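Local atomic coordinates of proteasome activator protein PA26 (Trypanosoma brucei, PDB entry 1YAR), a protein that activates the 20S proteasome, probably by docking as a ring of subunits on its end surfaces and opening the gate through which substrates enter. Residues O[32-37]-O[212-217]; O[74-79]-O[198-203]; O[86-91]-O[129-134]; O[144-147]-O[152-155]; O[155-160]-O[190-195]. All coordinates share one frame; numbering follows the deposited sequence. Where two conformers were deposited one is given.

How the interactions relate
The five contacts show how a long four-helix-bundle subunit is held together by packing and a buried salt bridge at intervals. Helix 183-226 is the common strut of interactions 1, 2 and 5, meeting helices 24-57, 71-99 and 150-166 in turn; the centres of interactions 1 and 5 lie about 33 Å apart, on opposite sides of the chain's centre. Interaction 3 lies only about 4 Å from that centre and touches interaction 1, where Trp34 CZ2 is 3.7 Å from Ala91 N. Thr130 O and Thr144 OG1, 2.8 Å apart, tie it to interaction 4. Interactions 2, 4 and 5 cluster, with centres about 9 to 13 Å apart, and Leu155 belongs to both 4 and 5.

Interaction 1. Residues O[32-37]-O[212-217]; sequences EEWAAG and RAVINA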
# COMPACT_ATOMS: atom_id res chain seq x y z
N GLU O 32 -6.11 -25.65 -101.29
CA GLU O 32 -4.88 -25.92 -102.02
C GLU O 32 -5.05 -25.68 -103.52
O GLU O 32 -4.17 -25.09 -104.15
CB GLU O 32 -4.43 -27.36 -101.80
CG GLU O 32 -3.97 -27.65 -100.39
CD GLU O 32 -3.39 -29.05 -100.30
OE1 GLU O 32 -4.15 -30.05 -100.46
OE2 GLU O 32 -2.16 -29.14 -100.06
N GLU O 33 -6.16 -26.15 -104.08
CA GLU O 33 -6.49 -25.94 -105.50
C GLU O 33 -6.65 -24.46 -105.83
O GLU O 33 -6.13 -23.98 -106.84
CB GLU O 33 -7.74 -26.75 -105.88
CG GLU O 33 -8.27 -26.55 -107.31
CD GLU O 33 -7.25 -26.80 -108.40
OE1 GLU O 33 -6.28 -27.59 -108.18
OE2 GLU O 33 -7.40 -26.20 -109.49
N TRP O 34 -7.34 -23.72 -104.96
CA TRP O 34 -7.58 -22.30 -105.19
C TRP O 34 -6.27 -21.53 -105.17
O TRP O 34 -6.08 -20.62 -105.97
CB TRP O 34 -8.54 -21.74 -104.13
CG TRP O 34 -9.97 -22.11 -104.34
CD1 TRP O 34 -10.49 -22.86 -105.36
CD2 TRP O 34 -11.10 -21.66 -103.57
NE1 TRP O 34 -11.86 -22.96 -105.24
CE2 TRP O 34 -12.26 -22.22 -104.15
CE3 TRP O 34 -11.25 -20.84 -102.43
CZ2 TRP O 34 -13.56 -22.00 -103.64
CZ3 TRP O 34 -12.54 -20.62 -101.91
CH2 TRP O 34 -13.67 -21.21 -102.51
N ALA O 35 -5.37 -21.91 -104.27
CA ALA O 35 -4.11 -21.19 -104.11
C ALA O 35 -3.20 -21.34 -105.31
O ALA O 35 -2.34 -20.49 -105.55
CB ALA O 35 -3.39 -21.63 -102.84
N ALA O 36 -3.41 -22.41 -106.06
CA ALA O 36 -2.53 -22.78 -107.16
C ALA O 36 -3.23 -22.63 -108.51
O ALA O 36 -3.26 -21.52 -109.09
CB ALA O 36 -2.01 -24.21 -106.96
N GLY O 37 -3.81 -23.73 -108.99
CA GLY O 37 -4.43 -23.78 -110.32
C GLY O 37 -5.57 -22.80 -110.57
O GLY O 37 -5.71 -22.28 -111.68
N ARG O 212 -8.29 -15.03 -102.77
CA ARG O 212 -7.14 -14.85 -101.88
C ARG O 212 -7.56 -14.57 -100.43
O ARG O 212 -6.97 -15.13 -99.49
CB ARG O 212 -6.21 -13.75 -102.40
CG ARG O 212 -5.52 -14.12 -103.71
CD ARG O 212 -4.47 -13.14 -104.20
NE ARG O 212 -3.59 -13.80 -105.16
CZ ARG O 212 -3.61 -13.58 -106.47
NH1 ARG O 212 -4.43 -12.66 -107.00
NH2 ARG O 212 -2.77 -14.26 -107.26
N ALA O 213 -8.58 -13.73 -100.26
CA ALA O 213 -9.11 -13.41 -98.92
C ALA O 213 -9.63 -14.68 -98.23
O ALA O 213 -9.43 -14.85 -97.03
CB ALA O 213 -10.25 -12.37 -99.03
N VAL O 214 -10.30 -15.55 -98.99
CA VAL O 214 -10.86 -16.80 -98.42
C VAL O 214 -9.75 -17.83 -98.06
O VAL O 214 -9.81 -18.47 -97.00
CB VAL O 214 -11.96 -17.46 -99.31
CG1 VAL O 214 -12.46 -18.76 -98.70
CG2 VAL O 214 -13.18 -16.52 -99.49
N ILE O 215 -8.74 -17.95 -98.91
CA ILE O 215 -7.58 -18.81 -98.57
C ILE O 215 -7.02 -18.39 -97.23
O ILE O 215 -6.84 -19.21 -96.33
CB ILE O 215 -6.50 -18.71 -99.65
CG1 ILE O 215 -7.02 -19.30 -100.98
CG2 ILE O 215 -5.19 -19.43 -99.19
CD1 ILE O 215 -6.26 -18.77 -102.19
N ASN O 216 -6.76 -17.08 -97.09
CA ASN O 216 -6.23 -16.55 -95.83
C ASN O 216 -7.16 -16.83 -94.65
O ASN O 216 -6.70 -17.31 -93.62
CB ASN O 216 -5.91 -15.05 -95.95
CG ASN O 216 -5.34 -14.46 -94.66
OD1 ASN O 216 -4.23 -14.80 -94.24
ND2 ASN O 216 -6.08 -13.51 -94.06
N ALA O 217 -8.45 -16.54 -94.81
CA ALA O 217 -9.41 -16.71 -93.72
C ALA O 217 -9.53 -18.19 -93.31
O ALA O 217 -9.64 -18.49 -92.13
CB ALA O 217 -10.75 -16.20 -94.14
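Trp34 NE1, on the indole that meets Val214 in this contact, is anchored by a hydrogen bond to Gln90 OE1 of helix 71-99. The setting is the four-helix bundle of the PA28-type activators, in which helix 24-57 packs on helix 183-226; the axes of segments 32-37 and 212-217 approach to 9.9 Å, their directions 139° apart. With one end of the indole fixed by its polar bond, the six-membered ring extends toward the other helix. There Trp34 CZ3 meets Val214 CG1 at 3.7 Å, the methyl lying at the ring edge and in its plane rather than over a face. The rest of the ring is wedged against helices 71-99 and 111-130, through Val87 and Leu126 among others, while Ala35 also packs on Leu14 of a second subunit.

The other half of the contact depends on Ile215. Its CG1 branch stands opposite the carbonyl carbon (chi1 -66°), and carries CD1 across to the backbone of Ala35, beside Trp34 CB. Small Ala35 allows this close approach: the CA atoms of Ala35 and Ile215 are 7.0 Å apart, and Ile215 CD1 rests 3.8 Å from Ala35 CA.

Interaction 2. Residues O[74-79]-O[198-203]; sequences LGVLQR and LKVELA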
# COMPACT_ATOMS: atom_id res chain seq x y z
N LEU O 74 -17.08 -15.15 -127.31
CA LEU O 74 -17.81 -16.32 -126.81
C LEU O 74 -16.89 -17.27 -126.04
O LEU O 74 -17.24 -17.72 -124.95
CB LEU O 74 -18.52 -17.07 -127.95
CG LEU O 74 -19.42 -16.29 -128.92
CD1 LEU O 74 -19.84 -17.14 -130.12
CD2 LEU O 74 -20.64 -15.72 -128.19
N GLY O 75 -15.70 -17.55 -126.59
CA GLY O 75 -14.73 -18.44 -125.93
C GLY O 75 -14.27 -17.91 -124.57
O GLY O 75 -14.21 -18.66 -123.59
N VAL O 76 -13.97 -16.61 -124.51
CA VAL O 76 -13.55 -15.98 -123.25
C VAL O 76 -14.68 -16.09 -122.20
O VAL O 76 -14.44 -16.51 -121.07
CB VAL O 76 -13.08 -14.50 -123.44
CG1 VAL O 76 -12.88 -13.79 -122.07
CG2 VAL O 76 -11.76 -14.45 -124.25
N LEU O 77 -15.89 -15.70 -122.58
CA LEU O 77 -17.04 -15.75 -121.67
C LEU O 77 -17.35 -17.17 -121.19
O LEU O 77 -17.67 -17.38 -120.01
CB LEU O 77 -18.28 -15.07 -122.27
CG LEU O 77 -18.13 -13.53 -122.40
CD1 LEU O 77 -18.94 -12.95 -123.53
CD2 LEU O 77 -18.45 -12.75 -121.08
N GLN O 78 -17.24 -18.15 -122.10
CA GLN O 78 -17.46 -19.55 -121.75
C GLN O 78 -16.44 -20.03 -120.74
O GLN O 78 -16.77 -20.76 -119.81
CB GLN O 78 -17.40 -20.44 -123.01
CG GLN O 78 -17.60 -21.92 -122.70
CD GLN O 78 -19.03 -22.26 -122.35
OE1 GLN O 78 -19.87 -22.43 -123.24
NE2 GLN O 78 -19.32 -22.37 -121.04
N ARG O 79 -15.19 -19.62 -120.94
CA ARG O 79 -14.09 -20.02 -120.07
C ARG O 79 -14.29 -19.44 -118.66
O ARG O 79 -14.01 -20.11 -117.66
CB ARG O 79 -12.80 -19.49 -120.66
CG ARG O 79 -11.54 -20.06 -120.05
CD ARG O 79 -10.30 -19.77 -120.87
NE ARG O 79 -9.10 -20.07 -120.09
CZ ARG O 79 -7.89 -19.63 -120.40
NH1 ARG O 79 -7.72 -18.89 -121.49
NH2 ARG O 79 -6.87 -19.96 -119.64
N LEU O 198 -14.04 -6.11 -121.11
CA LEU O 198 -13.61 -5.30 -119.95
C LEU O 198 -14.14 -5.89 -118.65
O LEU O 198 -13.40 -6.02 -117.67
CB LEU O 198 -14.04 -3.84 -120.10
CG LEU O 198 -13.81 -2.93 -118.88
CD1 LEU O 198 -12.32 -2.93 -118.48
CD2 LEU O 198 -14.28 -1.53 -119.18
N LYS O 199 -15.42 -6.23 -118.64
CA LYS O 199 -16.08 -6.80 -117.45
C LYS O 199 -15.48 -8.12 -117.00
O LYS O 199 -15.33 -8.36 -115.80
CB LYS O 199 -17.58 -6.94 -117.70
CG LYS O 199 -18.26 -5.61 -117.68
CD LYS O 199 -19.73 -5.73 -117.90
CE LYS O 199 -20.31 -4.33 -117.92
NZ LYS O 199 -21.78 -4.34 -117.67
N VAL O 200 -15.12 -8.98 -117.95
CA VAL O 200 -14.32 -10.17 -117.62
C VAL O 200 -12.97 -9.81 -117.01
O VAL O 200 -12.57 -10.43 -116.03
CB VAL O 200 -14.16 -11.12 -118.84
CG1 VAL O 200 -13.23 -12.27 -118.49
CG2 VAL O 200 -15.53 -11.67 -119.27
N GLU O 201 -12.27 -8.80 -117.55
CA GLU O 201 -10.99 -8.37 -116.96
C GLU O 201 -11.15 -7.89 -115.51
O GLU O 201 -10.36 -8.23 -114.64
CB GLU O 201 -10.32 -7.23 -117.74
CG GLU O 201 -9.89 -7.54 -119.17
CD GLU O 201 -9.32 -6.31 -119.86
OE1 GLU O 201 -9.97 -5.78 -120.79
OE2 GLU O 201 -8.23 -5.83 -119.44
N LEU O 202 -12.18 -7.07 -115.28
CA LEU O 202 -12.48 -6.55 -113.95
C LEU O 202 -12.96 -7.64 -113.00
O LEU O 202 -12.50 -7.70 -111.86
CB LEU O 202 -13.53 -5.45 -114.04
CG LEU O 202 -13.22 -4.24 -114.93
CD1 LEU O 202 -14.48 -3.39 -115.05
CD2 LEU O 202 -12.03 -3.41 -114.42
N ALA O 203 -13.90 -8.47 -113.46
CA ALA O 203 -14.43 -9.55 -112.63
C ALA O 203 -13.35 -10.55 -112.22
O ALA O 203 -13.35 -11.01 -111.08
CB ALA O 203 -15.58 -10.24 -113.30
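Val76 makes the first touch, on a face of helix 71-99 that turns into the four-helix bundle toward helix 183-226. Its CB points at the other helix, and its CG1, held opposite the backbone N (chi1 170°), carries the contact: it meets Val200 CG1 at 3.9 Å. The other methyl is turned aside, with Val76 CG2 6.3 Å from Val200 CG1.

One residue on, Leu77 uses a different approach. Its CB leaves the helix at a slant to the partner, and the far end of the side chain bends back to reach it, so that Leu77 CD2 comes to 3.6 Å from Val200 CG2. The branches of Leu77 thus do separate work, since Leu77 CD1 packs against Tyr154 CG of helix 150-166 at 3.6 Å.

On the receiving side a single residue answers both neighbours. Val200 points its CB at helix 71-99 and divides its two methyls, CG1 going to Val76 and CG2 to Leu77. This is hydrocarbon packing of branched side chains, and its small buried area of 112 Å² reflects how few groups take part. The nearest backbones belong to Leu77 and Val200, whose CA atoms are 7.4 Å apart.

Further along, Arg79 forms a salt bridge through NE with Glu41 OE2 of helix 24-57. Ile45 of that helix packs on Val200 and Ile146 on Leu77, so the contact as a whole lies where helices 24-57, 71-99, 150-166 and 183-226 come together with the loop that carries Ile146.

Interaction 3. Residues O[86-91]-O[129-134]; sequences NVYCQA and KTLGSG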
# COMPACT_ATOMS: atom_id res chain seq x y z
N ASN O 86 -16.94 -24.08 -111.41
CA ASN O 86 -16.03 -24.86 -110.56
C ASN O 86 -15.82 -24.26 -109.16
O ASN O 86 -15.88 -24.96 -108.15
CB ASN O 86 -14.67 -25.02 -111.25
CG ASN O 86 -14.72 -25.96 -112.45
OD1 ASN O 86 -15.67 -26.74 -112.60
ND2 ASN O 86 -13.70 -25.89 -113.30
N VAL O 87 -15.54 -22.96 -109.13
CA VAL O 87 -15.35 -22.25 -107.87
C VAL O 87 -16.60 -22.34 -107.00
O VAL O 87 -16.49 -22.56 -105.79
CB VAL O 87 -14.93 -20.78 -108.11
CG1 VAL O 87 -14.99 -19.98 -106.80
CG2 VAL O 87 -13.49 -20.74 -108.72
N TYR O 88 -17.78 -22.19 -107.60
CA TYR O 88 -19.05 -22.33 -106.86
C TYR O 88 -19.16 -23.70 -106.17
O TYR O 88 -19.50 -23.79 -105.00
CB TYR O 88 -20.26 -22.12 -107.78
CG TYR O 88 -21.62 -22.15 -107.09
CD1 TYR O 88 -22.26 -20.96 -106.76
CD2 TYR O 88 -22.28 -23.35 -106.81
CE1 TYR O 88 -23.51 -20.95 -106.16
CE2 TYR O 88 -23.54 -23.36 -106.19
CZ TYR O 88 -24.15 -22.14 -105.88
OH TYR O 88 -25.39 -22.10 -105.30
N CYS O 89 -18.90 -24.77 -106.93
CA CYS O 89 -19.02 -26.12 -106.36
C CYS O 89 -17.95 -26.39 -105.29
O CYS O 89 -18.21 -27.07 -104.29
CB CYS O 89 -19.02 -27.18 -107.49
SG CYS O 89 -20.48 -27.08 -108.56
N GLN O 90 -16.75 -25.86 -105.48
CA GLN O 90 -15.69 -25.97 -104.48
C GLN O 90 -16.05 -25.20 -103.19
O GLN O 90 -15.83 -25.69 -102.09
CB GLN O 90 -14.38 -25.48 -105.09
CG GLN O 90 -13.80 -26.55 -106.06
CD GLN O 90 -12.88 -26.00 -107.13
OE1 GLN O 90 -12.64 -24.79 -107.22
NE2 GLN O 90 -12.37 -26.90 -107.98
N ALA O 91 -16.62 -24.01 -103.35
CA ALA O 91 -17.11 -23.23 -102.19
C ALA O 91 -18.17 -24.00 -101.38
O ALA O 91 -18.18 -23.94 -100.14
CB ALA O 91 -17.67 -21.91 -102.65
N LYS O 129 -22.56 -12.88 -104.24
CA LYS O 129 -22.22 -11.57 -104.76
C LYS O 129 -21.12 -11.63 -105.83
O LYS O 129 -21.35 -11.18 -106.94
CB LYS O 129 -21.85 -10.61 -103.64
CG LYS O 129 -22.98 -10.35 -102.67
CD LYS O 129 -22.51 -9.42 -101.57
CE LYS O 129 -23.64 -9.00 -100.62
NZ LYS O 129 -23.07 -8.18 -99.48
N THR O 130 -19.95 -12.17 -105.48
CA THR O 130 -18.80 -12.16 -106.40
C THR O 130 -19.10 -12.95 -107.69
O THR O 130 -18.76 -12.49 -108.79
CB THR O 130 -17.55 -12.73 -105.71
OG1 THR O 130 -17.42 -12.16 -104.40
CG2 THR O 130 -16.26 -12.31 -106.43
N LEU O 131 -19.71 -14.13 -107.54
CA LEU O 131 -20.00 -15.01 -108.68
C LEU O 131 -21.36 -14.72 -109.30
O LEU O 131 -21.66 -15.23 -110.38
CB LEU O 131 -19.91 -16.49 -108.27
CG LEU O 131 -18.54 -16.98 -107.80
CD1 LEU O 131 -18.66 -18.44 -107.36
CD2 LEU O 131 -17.41 -16.79 -108.86
N GLY O 132 -22.19 -13.96 -108.59
CA GLY O 132 -23.53 -13.61 -109.08
C GLY O 132 -24.39 -14.82 -109.45
O GLY O 132 -25.00 -14.86 -110.51
N SER O 133 -24.45 -15.79 -108.56
CA SER O 133 -25.00 -17.11 -108.89
C SER O 133 -26.51 -17.19 -108.73
O SER O 133 -27.13 -18.11 -109.25
CB SER O 133 -24.36 -18.17 -108.01
OG SER O 133 -24.60 -17.89 -106.65
N GLY O 134 -27.09 -16.23 -108.02
CA GLY O 134 -28.51 -16.26 -107.75
C GLY O 134 -29.34 -15.86 -108.94
O GLY O 134 -28.85 -15.22 -109.87
O HOH W 1 -26.35 -19.44 -105.30
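Apolar packing between Val87, Tyr88 and Leu131 is the first element of this contact, which joins helix 71-99 of the bundle to the turn following helix 111-130. Leu131 pushes a single methyl, CD1, against two consecutive residues. Leu131 CD1 lies 4.0 Å from Val87 CG1 and also 4.0 Å from Tyr88 CB, near the plane of the tyrosine ring and at its edge, and close enough to the helix to rest 3.9 Å from Tyr88 N.

A second kind of contact sets a polar residue beside an aromatic edge. Tyr88 holds CG opposite its backbone N (chi1 -176°), which swings the ring toward the turn, and Tyr88 CE1 comes to 3.3 Å from Ser133 OG. The chain arrives there by way of Gly132, whose positive phi (55°) takes it out of helical conformation.

The third kind runs through water. One molecule, in the plane of the phenol ring, lies 2.8 Å from Tyr88 OH and donates a hydrogen bond to Ser133 OG at 2.7 Å, bridging the two hydroxyls. Ser133 OG is also bonded to Glu127 O of helix 111-130, so the serine oxygen is held by a bond to the helix as well as by the water.

Around this core, Val87 packs on Thr38 of helix 24-57 and Leu131 on Leu207 of helix 183-226, while Tyr88 touches His206 of a third subunit.

Interaction 4. Residues O[144-147]-O[152-155]; sequences TPIG and REYL
The loop that leads from helix 111-130 into helix 150-166 folds back beside the first turn of the latter, bringing Ile146 and Gly147 up to Glu153. Glu153 aims its CB at the loop and runs out extended beyond CG (chi2 -170°), placing its carboxylate by the isoleucine, so that the two side chains lie alongside, running in opposite senses. Ile146 CG1 faces both oxygens almost equally, at 4.1 Å from Glu153 OE1 and 4.1 Å from Glu153 OE2. The isoleucine owes this position to CG1 standing opposite its backbone N (chi1 -154°).

Nearby, Glu153 OE2 lies 3.7 Å from Gly147 N, too far for a hydrogen bond. That amide is instead bonded to OE2 of Glu135 of a second subunit, and Thr144 adds backbone hydrogen bonds to the same neighbour. Ile146 also packs on Phe196 and Ala203 of helix 183-226, and Glu153 touches the same phenylalanine.

Glu135 of the second subunit also brings its OE2 close to Glu153 OE2. Such proximity may raise the pKa of one carboxylate, although the Gly147 amide probably offsets part of the charge on Glu135.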
# COMPACT_ATOMS: atom_id res chain seq x y z
N THR O 144 -20.50 -7.25 -108.51
CA THR O 144 -19.49 -7.82 -109.39
C THR O 144 -19.72 -7.26 -110.81
O THR O 144 -20.86 -7.02 -111.21
CB THR O 144 -19.58 -9.37 -109.31
OG1 THR O 144 -18.46 -9.97 -109.99
CG2 THR O 144 -20.80 -9.88 -110.06
N PRO O 145 -18.65 -6.97 -111.55
CA PRO O 145 -18.80 -6.43 -112.91
C PRO O 145 -19.61 -7.34 -113.84
O PRO O 145 -20.33 -6.86 -114.72
CB PRO O 145 -17.36 -6.26 -113.39
CG PRO O 145 -16.60 -6.05 -112.11
CD PRO O 145 -17.23 -7.05 -111.15
N ILE O 146 -19.50 -8.65 -113.62
CA ILE O 146 -20.22 -9.62 -114.41
C ILE O 146 -20.36 -10.91 -113.61
O ILE O 146 -19.42 -11.33 -112.92
CB ILE O 146 -19.52 -9.82 -115.80
CG1 ILE O 146 -20.52 -10.29 -116.84
CG2 ILE O 146 -18.27 -10.71 -115.72
CD1 ILE O 146 -19.93 -10.33 -118.27
N GLY O 147 -21.53 -11.52 -113.67
CA GLY O 147 -21.76 -12.76 -112.93
C GLY O 147 -21.65 -14.05 -113.72
O GLY O 147 -21.17 -14.07 -114.85
N ARG O 152 -25.02 -15.64 -121.35
CA ARG O 152 -26.40 -15.27 -121.62
C ARG O 152 -26.64 -13.76 -121.61
O ARG O 152 -27.36 -13.25 -122.46
CB ARG O 152 -27.37 -15.99 -120.68
CG ARG O 152 -28.81 -15.53 -120.81
CD ARG O 152 -29.79 -16.63 -121.16
NE ARG O 152 -31.13 -16.07 -121.35
CZ ARG O 152 -32.17 -16.23 -120.52
NH1 ARG O 152 -32.06 -16.98 -119.42
NH2 ARG O 152 -33.32 -15.64 -120.80
N GLU O 153 -26.04 -13.05 -120.64
CA GLU O 153 -26.10 -11.58 -120.59
C GLU O 153 -25.59 -10.97 -121.90
O GLU O 153 -26.25 -10.11 -122.49
CB GLU O 153 -25.23 -11.02 -119.46
CG GLU O 153 -25.62 -11.33 -118.01
CD GLU O 153 -24.79 -10.51 -117.03
OE1 GLU O 153 -24.47 -9.33 -117.37
OE2 GLU O 153 -24.42 -11.02 -115.92
N TYR O 154 -24.41 -11.41 -122.34
CA TYR O 154 -23.79 -10.90 -123.57
C TYR O 154 -24.66 -11.16 -124.81
O TYR O 154 -24.95 -10.23 -125.56
CB TYR O 154 -22.39 -11.51 -123.74
CG TYR O 154 -21.72 -11.25 -125.08
CD1 TYR O 154 -21.24 -9.99 -125.43
CD2 TYR O 154 -21.52 -12.31 -125.99
CE1 TYR O 154 -20.63 -9.76 -126.66
CE2 TYR O 154 -20.91 -12.10 -127.22
CZ TYR O 154 -20.45 -10.84 -127.54
OH TYR O 154 -19.84 -10.63 -128.75
N LEU O 155 -25.07 -12.41 -125.00
CA LEU O 155 -25.95 -12.80 -126.13
C LEU O 155 -27.27 -12.02 -126.16
O LEU O 155 -27.67 -11.52 -127.21
CB LEU O 155 -26.16 -14.32 -126.16
CG LEU O 155 -24.84 -15.10 -126.32
CD1 LEU O 155 -25.06 -16.63 -126.17
CD2 LEU O 155 -24.12 -14.75 -127.63

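Interaction 5. Residues O[155-160]-O[190-195]; sequences LSARST and RQIDAD
Arg158 and Asp193 form a side-on salt bridge between helix 150-166 and helix 183-226; the axes of segments 155-160 and 190-195 come within 10.0 Å, running antiparallel. Two nitrogens each take one oxygen. Arg158 NE donates to the syn lone pair of Asp193 OD1 at 2.8 Å with a nearly straight N-H angle of 168°; Arg158 NH2 donates to Asp193 OD2 at 2.9 Å and 162°, arriving on the syn side a little out of the carboxylate plane. The two flat groups are almost coplanar, 10° apart, which suits a paired grip. An arginine chain extended from CG to NE reaches across to make it.

Each charged group has further partners. Asp193 OD1 is hydrogen-bonded to Tyr154 OH and Asp193 OD2 to Tyr61 OH, while Arg158 NH1 turns to Glu162 OE2 in a salt bridge and to Gln65 O. Within helix 150-166, Ser156 O accepts from Ser159 OG at 2.8 Å as well as from Thr160 N.

Beside the bridge lies an apolar strip. Ile192 CG2 rests 4.3 Å from Ala157 CB, and Ile192 CD1 lies 3.7 Å from Ala157 O, so the isoleucine packs over the helix backbone next to the ion pair. Along its own helix, Gln191 NE2 donates to Asp195 OD1 at 2.9 Å from above the carboxylate plane; that oxygen also accepts from Gln81 NE2 of a second subunit.

Buried in this way, the bridge is locked in rotation by its two bonds, and the arginine together with two phenol hydroxyls would be expected to keep Asp193 ionised.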
# COMPACT_ATOMS: atom_id res chain seq x y z
N LEU O 155 -25.07 -12.41 -125.00
CA LEU O 155 -25.95 -12.80 -126.13
C LEU O 155 -27.27 -12.02 -126.16
O LEU O 155 -27.67 -11.52 -127.21
CB LEU O 155 -26.16 -14.32 -126.16
CG LEU O 155 -24.84 -15.10 -126.32
CD1 LEU O 155 -25.06 -16.63 -126.17
CD2 LEU O 155 -24.12 -14.75 -127.63
N SER O 156 -27.92 -11.91 -124.99
CA SER O 156 -29.13 -11.10 -124.83
C SER O 156 -28.89 -9.70 -125.38
O SER O 156 -29.59 -9.26 -126.30
CB SER O 156 -29.51 -10.97 -123.34
OG SER O 156 -29.50 -12.22 -122.67
N ALA O 157 -27.88 -9.03 -124.83
CA ALA O 157 -27.57 -7.63 -125.14
C ALA O 157 -27.24 -7.44 -126.63
O ALA O 157 -27.74 -6.52 -127.28
CB ALA O 157 -26.38 -7.17 -124.28
N ARG O 158 -26.42 -8.35 -127.15
CA ARG O 158 -25.99 -8.27 -128.55
C ARG O 158 -27.15 -8.54 -129.50
O ARG O 158 -27.30 -7.85 -130.51
CB ARG O 158 -24.81 -9.22 -128.82
CG ARG O 158 -23.79 -8.61 -129.77
CD ARG O 158 -22.74 -9.56 -130.31
NE ARG O 158 -21.68 -8.83 -131.02
CZ ARG O 158 -21.62 -8.69 -132.35
NH1 ARG O 158 -22.53 -9.24 -133.15
NH2 ARG O 158 -20.61 -8.02 -132.89
N SER O 159 -27.98 -9.54 -129.17
CA SER O 159 -29.10 -9.94 -130.02
C SER O 159 -30.18 -8.87 -130.20
O SER O 159 -30.81 -8.79 -131.26
CB SER O 159 -29.72 -11.25 -129.52
OG SER O 159 -30.46 -11.05 -128.33
N THR O 160 -30.38 -8.04 -129.17
CA THR O 160 -31.27 -6.88 -129.24
C THR O 160 -30.76 -5.86 -130.26
O THR O 160 -31.51 -5.40 -131.11
CB THR O 160 -31.40 -6.21 -127.84
OG1 THR O 160 -31.89 -7.16 -126.90
CG2 THR O 160 -32.47 -5.11 -127.85
N ARG O 190 -20.29 -2.43 -131.04
CA ARG O 190 -18.88 -2.52 -130.72
C ARG O 190 -18.67 -2.37 -129.22
O ARG O 190 -17.80 -3.02 -128.65
CB ARG O 190 -18.12 -1.43 -131.48
CG ARG O 190 -16.65 -1.43 -131.28
CD ARG O 190 -15.95 -0.44 -132.18
NE ARG O 190 -14.58 -0.20 -131.77
CZ ARG O 190 -14.22 0.72 -130.89
NH1 ARG O 190 -15.14 1.50 -130.32
NH2 ARG O 190 -12.94 0.87 -130.57
N GLN O 191 -19.47 -1.50 -128.58
CA GLN O 191 -19.28 -1.19 -127.16
C GLN O 191 -19.68 -2.38 -126.30
O GLN O 191 -19.06 -2.63 -125.25
CB GLN O 191 -20.04 0.07 -126.72
CG GLN O 191 -19.38 0.74 -125.46
CD GLN O 191 -17.89 1.05 -125.66
OE1 GLN O 191 -17.52 1.69 -126.66
NE2 GLN O 191 -17.06 0.63 -124.72
N ILE O 192 -20.72 -3.09 -126.72
CA ILE O 192 -21.12 -4.32 -126.05
C ILE O 192 -19.97 -5.33 -126.12
O ILE O 192 -19.59 -5.90 -125.09
CB ILE O 192 -22.43 -4.89 -126.64
CG1 ILE O 192 -23.62 -4.06 -126.20
CG2 ILE O 192 -22.63 -6.37 -126.23
CD1 ILE O 192 -24.86 -4.24 -127.06
N ASP O 193 -19.40 -5.54 -127.31
CA ASP O 193 -18.23 -6.44 -127.43
C ASP O 193 -17.08 -6.02 -126.53
O ASP O 193 -16.53 -6.84 -125.80
CB ASP O 193 -17.76 -6.56 -128.87
CG ASP O 193 -18.73 -7.33 -129.73
OD1 ASP O 193 -19.72 -7.89 -129.20
OD2 ASP O 193 -18.60 -7.42 -130.96
N ALA O 194 -16.70 -4.75 -126.58
CA ALA O 194 -15.62 -4.26 -125.74
C ALA O 194 -15.95 -4.38 -124.25
O ALA O 194 -15.12 -4.84 -123.47
CB ALA O 194 -15.28 -2.80 -126.09
N ASP O 195 -17.15 -3.94 -123.87
CA ASP O 195 -17.49 -3.85 -122.45
C ASP O 195 -17.58 -5.22 -121.79
O ASP O 195 -17.29 -5.34 -120.61
CB ASP O 195 -18.79 -3.09 -122.23
CG ASP O 195 -18.59 -1.58 -122.24
OD1 ASP O 195 -17.45 -1.11 -122.46
OD2 ASP O 195 -19.53 -0.77 -122.03